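Local coordinates for rhamnosidase B (Bacillus sp., PDB 2OKX), which hydrolyses the glycosidic bonds of terminal alpha-L-rhamnose residues in rhamnosides, as an inverting member of glycoside hydrolase family 78, at residues 558-563 and 567-572; 369-374 and 378-383; 701-706 and 773-778. All blocks are in the same frame, centred on the assembly; numbering follows the deposited sequence. Where two conformers were deposited one is given.

Contact 1. Residues 558-563 and 567-572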
# COMPACT_ATOMS: atom_id res chain seq x y z
N ARG A 558 -7.36 -10.96 1.22
CA ARG A 558 -6.70 -11.54 0.06
C ARG A 558 -5.89 -10.47 -0.69
O ARG A 558 -4.71 -10.66 -0.98
CB ARG A 558 -7.75 -12.15 -0.87
CG ARG A 558 -7.24 -12.81 -2.13
CD ARG A 558 -8.31 -13.77 -2.66
NE ARG A 558 -9.64 -13.16 -2.62
CZ ARG A 558 -10.77 -13.84 -2.50
NH1 ARG A 558 -10.74 -15.17 -2.41
NH2 ARG A 558 -11.93 -13.21 -2.46
N LEU A 559 -6.53 -9.34 -0.98
CA LEU A 559 -5.87 -8.27 -1.73
C LEU A 559 -4.76 -7.56 -0.96
O LEU A 559 -3.92 -6.88 -1.56
CB LEU A 559 -6.90 -7.24 -2.20
CG LEU A 559 -8.01 -7.72 -3.12
CD1 LEU A 559 -8.80 -6.51 -3.59
CD2 LEU A 559 -7.44 -8.48 -4.33
N CYS A 560 -4.75 -7.71 0.36
CA CYS A 560 -3.73 -7.09 1.18
C CYS A 560 -2.65 -8.09 1.57
O CYS A 560 -1.92 -7.89 2.54
CB CYS A 560 -4.34 -6.48 2.44
SG CYS A 560 -5.34 -5.01 2.09
N MET A 561 -2.56 -9.17 0.80
CA MET A 561 -1.55 -10.20 1.02
C MET A 561 -0.74 -10.33 -0.27
O MET A 561 -1.18 -10.96 -1.23
CB MET A 561 -2.20 -11.54 1.39
CG MET A 561 -2.75 -11.60 2.81
SD MET A 561 -3.67 -13.12 3.19
CE MET A 561 -2.33 -14.29 3.46
N GLU A 562 0.44 -9.70 -0.28
CA GLU A 562 1.34 -9.76 -1.43
C GLU A 562 2.51 -10.61 -0.94
O GLU A 562 2.29 -11.66 -0.34
CB GLU A 562 1.83 -8.35 -1.79
CG GLU A 562 0.71 -7.36 -2.13
CD GLU A 562 1.23 -6.01 -2.59
OE1 GLU A 562 0.39 -5.12 -2.84
OE2 GLU A 562 2.46 -5.83 -2.71
N ASP A 563 3.74 -10.17 -1.18
CA ASP A 563 4.90 -10.91 -0.70
C ASP A 563 4.96 -10.70 0.82
O ASP A 563 5.66 -11.41 1.55
CB ASP A 563 6.18 -10.41 -1.36
CG ASP A 563 6.40 -8.93 -1.14
OD1 ASP A 563 7.33 -8.58 -0.37
OD2 ASP A 563 5.65 -8.12 -1.73
N ASP A 567 -0.95 -2.59 3.84
CA ASP A 567 -2.06 -1.81 4.35
C ASP A 567 -3.20 -1.79 3.33
O ASP A 567 -4.36 -1.97 3.69
CB ASP A 567 -1.60 -0.37 4.68
CG ASP A 567 -1.00 0.35 3.47
OD1 ASP A 567 -0.36 -0.32 2.63
OD2 ASP A 567 -1.14 1.59 3.39
N CYS A 568 -2.86 -1.58 2.06
CA CYS A 568 -3.85 -1.54 0.99
C CYS A 568 -3.19 -1.80 -0.37
O CYS A 568 -1.99 -1.65 -0.52
CB CYS A 568 -4.57 -0.19 0.98
SG CYS A 568 -3.49 1.25 0.74
N PRO A 569 -3.99 -2.20 -1.37
CA PRO A 569 -3.47 -2.47 -2.71
C PRO A 569 -3.41 -1.26 -3.64
O PRO A 569 -2.73 -1.29 -4.67
CB PRO A 569 -4.44 -3.52 -3.23
CG PRO A 569 -5.75 -3.01 -2.69
CD PRO A 569 -5.40 -2.63 -1.25
N SER A 570 -4.10 -0.19 -3.27
CA SER A 570 -4.13 1.01 -4.11
C SER A 570 -3.08 2.06 -3.78
O SER A 570 -2.03 2.12 -4.43
CB SER A 570 -5.53 1.64 -4.07
OG SER A 570 -5.90 1.97 -2.74
N TYR A 571 -3.34 2.88 -2.76
CA TYR A 571 -2.42 3.95 -2.39
C TYR A 571 -1.00 3.59 -1.99
O TYR A 571 -0.06 4.24 -2.44
CB TYR A 571 -3.02 4.81 -1.27
CG TYR A 571 -4.30 5.53 -1.65
CD1 TYR A 571 -5.54 4.89 -1.52
CD2 TYR A 571 -4.27 6.81 -2.20
CE1 TYR A 571 -6.71 5.52 -1.93
CE2 TYR A 571 -5.44 7.44 -2.62
CZ TYR A 571 -6.65 6.79 -2.49
OH TYR A 571 -7.80 7.39 -2.95
N GLU A 572 -0.82 2.55 -1.17
CA GLU A 572 0.52 2.24 -0.69
C GLU A 572 1.18 0.89 -1.00
O GLU A 572 2.35 0.87 -1.42
CB GLU A 572 0.56 2.50 0.82
CG GLU A 572 -0.26 3.73 1.23
CD GLU A 572 0.07 4.24 2.62
OE1 GLU A 572 -0.73 5.03 3.17
OE2 GLU A 572 1.13 3.87 3.17

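Contact 2. Residues 369-374 and 378-383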
# COMPACT_ATOMS: atom_id res chain seq x y z
N GLU A 369 5.28 40.03 -5.08
CA GLU A 369 4.94 41.38 -5.50
C GLU A 369 6.13 42.17 -6.05
O GLU A 369 5.94 43.12 -6.81
CB GLU A 369 4.31 42.14 -4.33
CG GLU A 369 2.89 41.67 -3.96
CD GLU A 369 2.85 40.32 -3.25
OE1 GLU A 369 1.73 39.82 -2.99
OE2 GLU A 369 3.93 39.76 -2.95
N ALA A 370 7.34 41.78 -5.68
CA ALA A 370 8.55 42.48 -6.13
C ALA A 370 8.98 42.13 -7.55
O ALA A 370 9.86 42.78 -8.11
CB ALA A 370 9.69 42.20 -5.16
N ALA A 371 8.36 41.11 -8.14
CA ALA A 371 8.71 40.71 -9.50
C ALA A 371 7.45 40.42 -10.32
O ALA A 371 7.16 39.28 -10.66
CB ALA A 371 9.60 39.48 -9.48
N PRO A 372 6.69 41.48 -10.65
CA PRO A 372 5.46 41.35 -11.44
C PRO A 372 5.70 40.97 -12.90
O PRO A 372 4.76 40.65 -13.63
CB PRO A 372 4.82 42.72 -11.29
CG PRO A 372 6.01 43.62 -11.24
CD PRO A 372 6.94 42.89 -10.30
N THR A 373 6.96 41.01 -13.33
CA THR A 373 7.31 40.67 -14.70
C THR A 373 8.57 39.82 -14.70
O THR A 373 9.28 39.76 -13.70
CB THR A 373 7.60 41.93 -15.55
OG1 THR A 373 8.75 42.60 -15.03
CG2 THR A 373 6.41 42.88 -15.51
N ALA A 374 8.85 39.16 -15.82
CA ALA A 374 10.03 38.32 -15.94
C ALA A 374 11.30 39.17 -15.83
O ALA A 374 12.34 38.69 -15.38
CB ALA A 374 10.01 37.58 -17.27
N GLU A 378 14.71 39.26 -12.71
CA GLU A 378 16.16 39.21 -12.86
C GLU A 378 16.89 39.53 -11.56
O GLU A 378 17.99 39.03 -11.32
CB GLU A 378 16.62 40.19 -13.94
CG GLU A 378 16.21 39.80 -15.35
CD GLU A 378 16.80 38.47 -15.78
OE1 GLU A 378 18.04 38.33 -15.75
OE2 GLU A 378 16.01 37.56 -16.14
N ALA A 379 16.27 40.36 -10.73
CA ALA A 379 16.85 40.75 -9.45
C ALA A 379 16.93 39.56 -8.49
O ALA A 379 17.59 39.62 -7.46
CB ALA A 379 16.04 41.87 -8.83
N PHE A 380 16.24 38.48 -8.85
CA PHE A 380 16.21 37.27 -8.03
C PHE A 380 16.80 36.11 -8.81
O PHE A 380 16.68 34.95 -8.41
CB PHE A 380 14.76 36.95 -7.65
CG PHE A 380 14.12 37.99 -6.78
CD1 PHE A 380 14.35 38.02 -5.41
CD2 PHE A 380 13.27 38.95 -7.33
CE1 PHE A 380 13.75 38.98 -4.60
CE2 PHE A 380 12.66 39.92 -6.53
CZ PHE A 380 12.91 39.93 -5.16
N ALA A 381 17.46 36.43 -9.92
CA ALA A 381 18.08 35.43 -10.80
C ALA A 381 18.81 34.30 -10.09
O ALA A 381 18.76 33.15 -10.53
CB ALA A 381 19.02 36.13 -11.77
N SER A 382 19.49 34.62 -8.99
CA SER A 382 20.24 33.61 -8.24
C SER A 382 19.34 32.50 -7.69
O SER A 382 19.81 31.40 -7.42
CB SER A 382 21.00 34.27 -7.09
OG SER A 382 20.11 34.98 -6.23
N TRP A 383 18.06 32.80 -7.52
CA TRP A 383 17.11 31.82 -7.00
C TRP A 383 16.34 31.06 -8.08
O TRP A 383 15.75 30.02 -7.81
CB TRP A 383 16.11 32.49 -6.06
CG TRP A 383 16.71 33.03 -4.79
CD1 TRP A 383 16.91 34.34 -4.46
CD2 TRP A 383 17.16 32.26 -3.66
NE1 TRP A 383 17.45 34.44 -3.21
CE2 TRP A 383 17.62 33.18 -2.69
CE3 TRP A 383 17.23 30.89 -3.38
CZ2 TRP A 383 18.13 32.77 -1.45
CZ3 TRP A 383 17.74 30.48 -2.15
CH2 TRP A 383 18.18 31.42 -1.20

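Contact 3. Residues 701-706 and 773-778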
# COMPACT_ATOMS: atom_id res chain seq x y z
N PHE A 701 -0.72 -0.07 26.29
CA PHE A 701 -0.24 -1.15 25.44
C PHE A 701 1.18 -1.58 25.80
O PHE A 701 1.56 -2.73 25.57
CB PHE A 701 -0.32 -0.74 23.96
CG PHE A 701 -1.66 -1.03 23.33
CD1 PHE A 701 -2.31 -0.06 22.56
CD2 PHE A 701 -2.27 -2.27 23.48
CE1 PHE A 701 -3.54 -0.32 21.96
CE2 PHE A 701 -3.50 -2.54 22.88
CZ PHE A 701 -4.14 -1.56 22.12
N LEU A 702 1.96 -0.68 26.39
CA LEU A 702 3.31 -1.05 26.78
C LEU A 702 3.23 -2.06 27.92
O LEU A 702 4.00 -3.02 27.98
CB LEU A 702 4.10 0.19 27.25
CG LEU A 702 5.52 -0.07 27.77
CD1 LEU A 702 6.30 -0.94 26.80
CD2 LEU A 702 6.23 1.26 27.98
N VAL A 703 2.27 -1.86 28.82
CA VAL A 703 2.07 -2.78 29.93
C VAL A 703 1.80 -4.17 29.37
O VAL A 703 2.49 -5.14 29.71
CB VAL A 703 0.88 -2.35 30.81
CG1 VAL A 703 0.59 -3.42 31.86
CG2 VAL A 703 1.18 -1.02 31.48
N LYS A 704 0.80 -4.27 28.49
CA LYS A 704 0.44 -5.55 27.90
C LYS A 704 1.57 -6.15 27.08
O LYS A 704 1.76 -7.37 27.07
CB LYS A 704 -0.81 -5.41 27.02
CG LYS A 704 -1.32 -6.74 26.50
CD LYS A 704 -2.49 -6.58 25.55
CE LYS A 704 -2.80 -7.89 24.83
NZ LYS A 704 -3.80 -7.70 23.75
N ALA A 705 2.33 -5.30 26.39
CA ALA A 705 3.45 -5.77 25.58
C ALA A 705 4.51 -6.40 26.48
O ALA A 705 5.07 -7.45 26.16
CB ALA A 705 4.05 -4.62 24.79
N LEU A 706 4.77 -5.75 27.60
CA LEU A 706 5.75 -6.25 28.56
C LEU A 706 5.34 -7.62 29.08
O LEU A 706 6.18 -8.50 29.27
CB LEU A 706 5.87 -5.27 29.74
CG LEU A 706 6.55 -3.94 29.41
CD1 LEU A 706 6.23 -2.91 30.48
CD2 LEU A 706 8.05 -4.17 29.28
N CYS A 773 -6.00 -4.28 28.05
CA CYS A 773 -4.68 -4.45 28.63
C CYS A 773 -4.70 -4.94 30.08
O CYS A 773 -3.66 -5.24 30.65
CB CYS A 773 -3.89 -3.15 28.51
SG CYS A 773 -3.51 -2.72 26.79
N GLY A 774 -5.89 -5.02 30.66
CA GLY A 774 -6.02 -5.48 32.03
C GLY A 774 -5.52 -4.49 33.06
O GLY A 774 -5.16 -4.87 34.17
N VAL A 775 -5.50 -3.21 32.69
CA VAL A 775 -5.06 -2.16 33.59
C VAL A 775 -6.24 -1.73 34.45
O VAL A 775 -6.08 -1.36 35.61
CB VAL A 775 -4.52 -0.94 32.81
CG1 VAL A 775 -4.29 0.23 33.75
CG2 VAL A 775 -3.21 -1.31 32.12
N ALA A 776 -7.43 -1.78 33.86
CA ALA A 776 -8.65 -1.41 34.56
C ALA A 776 -9.21 -2.64 35.26
O ALA A 776 -9.76 -3.54 34.61
CB ALA A 776 -9.67 -0.85 33.58
N GLN A 777 -9.07 -2.69 36.58
CA GLN A 777 -9.56 -3.82 37.36
C GLN A 777 -10.62 -3.37 38.36
O GLN A 777 -10.81 -2.17 38.59
CB GLN A 777 -8.40 -4.48 38.12
CG GLN A 777 -7.31 -5.05 37.22
CD GLN A 777 -7.80 -6.23 36.39
OE1 GLN A 777 -8.73 -6.11 35.61
NE2 GLN A 777 -7.15 -7.38 36.57
N GLY A 778 -11.32 -4.33 38.94
CA GLY A 778 -12.35 -4.02 39.91
C GLY A 778 -13.36 -2.98 39.46
O GLY A 778 -13.84 -3.02 38.32

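Contact 1. Residues 558-563 and 567-572
Pro569 presses its ring against the C-terminal end of helix 544-559, where Leu559 closes the last turn and Cys560 is the first residue to leave helical geometry. The ring meets two different surfaces. Its CB lies 3.8 Å from the backbone carbonyl atom Leu559 O, and its CD lies 4.1 Å from Cys560 SG. Between these two approaches Pro569 CG stands 4.4 Å from Leu559 CB, so the leucine contributes the root of its side chain to this meeting.

Cys560 lays its thiol against the opposing backbone. With SG anti to the carbonyl carbon (chi1 -71°), the sulfur comes 3.6 Å from Asp567 O and 3.9 Å from Cys568 CA. Cys568 turns away from the helix end, which leaves the two sulfurs, Cys560 SG and Cys568 SG, far too distant for a disulfide. Cys568 SG instead accepts a hydrogen bond from the backbone Glu572 N at 3.5 Å (N-H...S angle 154°), which ties Cys568 to Glu572. Strand 446-448 packs on Pro569 and Leu559 through Glu446, while Cys560 also touches Glu583 of helix 577-590.

Both segments lie within the six-hairpin glycosidase domain, the contact centre about 5 Å from the centre of the chain. Asp567 OD2 hydrogen-bonds one glycerol, probably from the crystallisation liquor; Glu572 OE1 hydrogen-bonds a second and reaches the first only weakly. The joint consists of apolar carbon, sulfur and backbone carbonyls, with no clear hydrogen bond between the segments. This chemistry implies that packing, together with the backbone bond between Cys560 and Val566, sets the helix end against residues 567-569, whereas Asp567 and Glu572, which flank the proline in sequence, are oriented by polar partners: Val574 N for Asp567 OD1, Arg858 and Trp576 for Glu572.

Contact 2. Residues 369-374 and 378-383
The C-terminal end of helix 362-370 and the chain that doubles back from it toward strand 384-386 meet at Phe380, in the D2 domain of the rhamnosidase. Ala370, on the last turn, brings its methyl to the edge of the phenyl ring, close to the ring plane: Ala370 CB is 3.9 Å from Phe380 CZ and only slightly further from CE2. The methyl of Ala371 approaches obliquely, with its CB 4.3 Å from Phe380 CE2. Phe380 CG stands anti to its own carbonyl carbon (chi1 -64°), which swings the ring back against the helix. There it also touches Asp363 and Leu367, so the phenyl group lies along the helix as well as against its end. The chain thus leaves helix 362-370, reverses, and returns through a limb that includes the 3-10 residues Glu378 and Ala379 and is tightened by the backbone bond from Trp383 N to Phe380 O at 2.7 Å. At the mouth of the reversal Glu378 CG lies 4.0 Å from Ala374 O, and the bend at chi2 brings Glu378 OE2 to 3.9 Å from the same oxygen. Trp383 NE1 donates to Asp363 OD2, binding the far end of the returning limb to the start of the same helix.

Contact 3. Residues 701-706 and 773-778
A Schellman motif ends helix 764-772, and the residue just ahead of its positive-phi Gly774, Cys773, lies against helix 696-715 in the helical glycosidase domain. The cysteine sulfur touches two side chains, about one turn apart on that helix, from roughly perpendicular directions. It makes an oblique sulfur-aromatic contact with Phe701, SG lying 4.3 Å from the ring centroid and 44° off the ring normal, with Phe701 CD2 the nearest ring atom at 3.6 Å. Lys704 approaches with its aliphatic part: Lys704 CB is 3.8 Å from Cys773 SG. Because Lys704 CG is anti to the backbone N (chi1 -174°) and the chain beyond is extended, its CD still passes 4.2 Å from Cys773 SG while the ammonium end is carried away. In this alpha barrel, the packing joins a helix flank to the turn that leaves a helix much later in the chain. Past Gly774 the loop returns to the helix through Val775, whose CG2 is 4.4 Å from Val703 CG1. Helix 723-739 adjoins that valine pair, with Leu732 and Ile736 touching Val703 and Asn737 ND2 donating to Val775 O. Phe701 also meets Phe632 of helix 627-644 edge-to-face.

How the contacts relate
Contacts 1 and 3 belong to the same helical glycosidase domain but share no helix, and their nearest atoms are about 17 Å apart. Contact 2 lies in the D2 domain, its centre about 42 Å from the centre of the chain against 5 Å for contact 1. Contacts 1 and 2 each fold a helix end onto the chain that soon follows; contact 3 instead brings together elements more than sixty residues apart. Contacts 1 and 3 are buried and use a cysteine sulfur, against backbone and proline in one, against a phenyl ring and a lysine chain in the other. Contact 2, partly exposed, rests on alanine methyls and one phenylalanine.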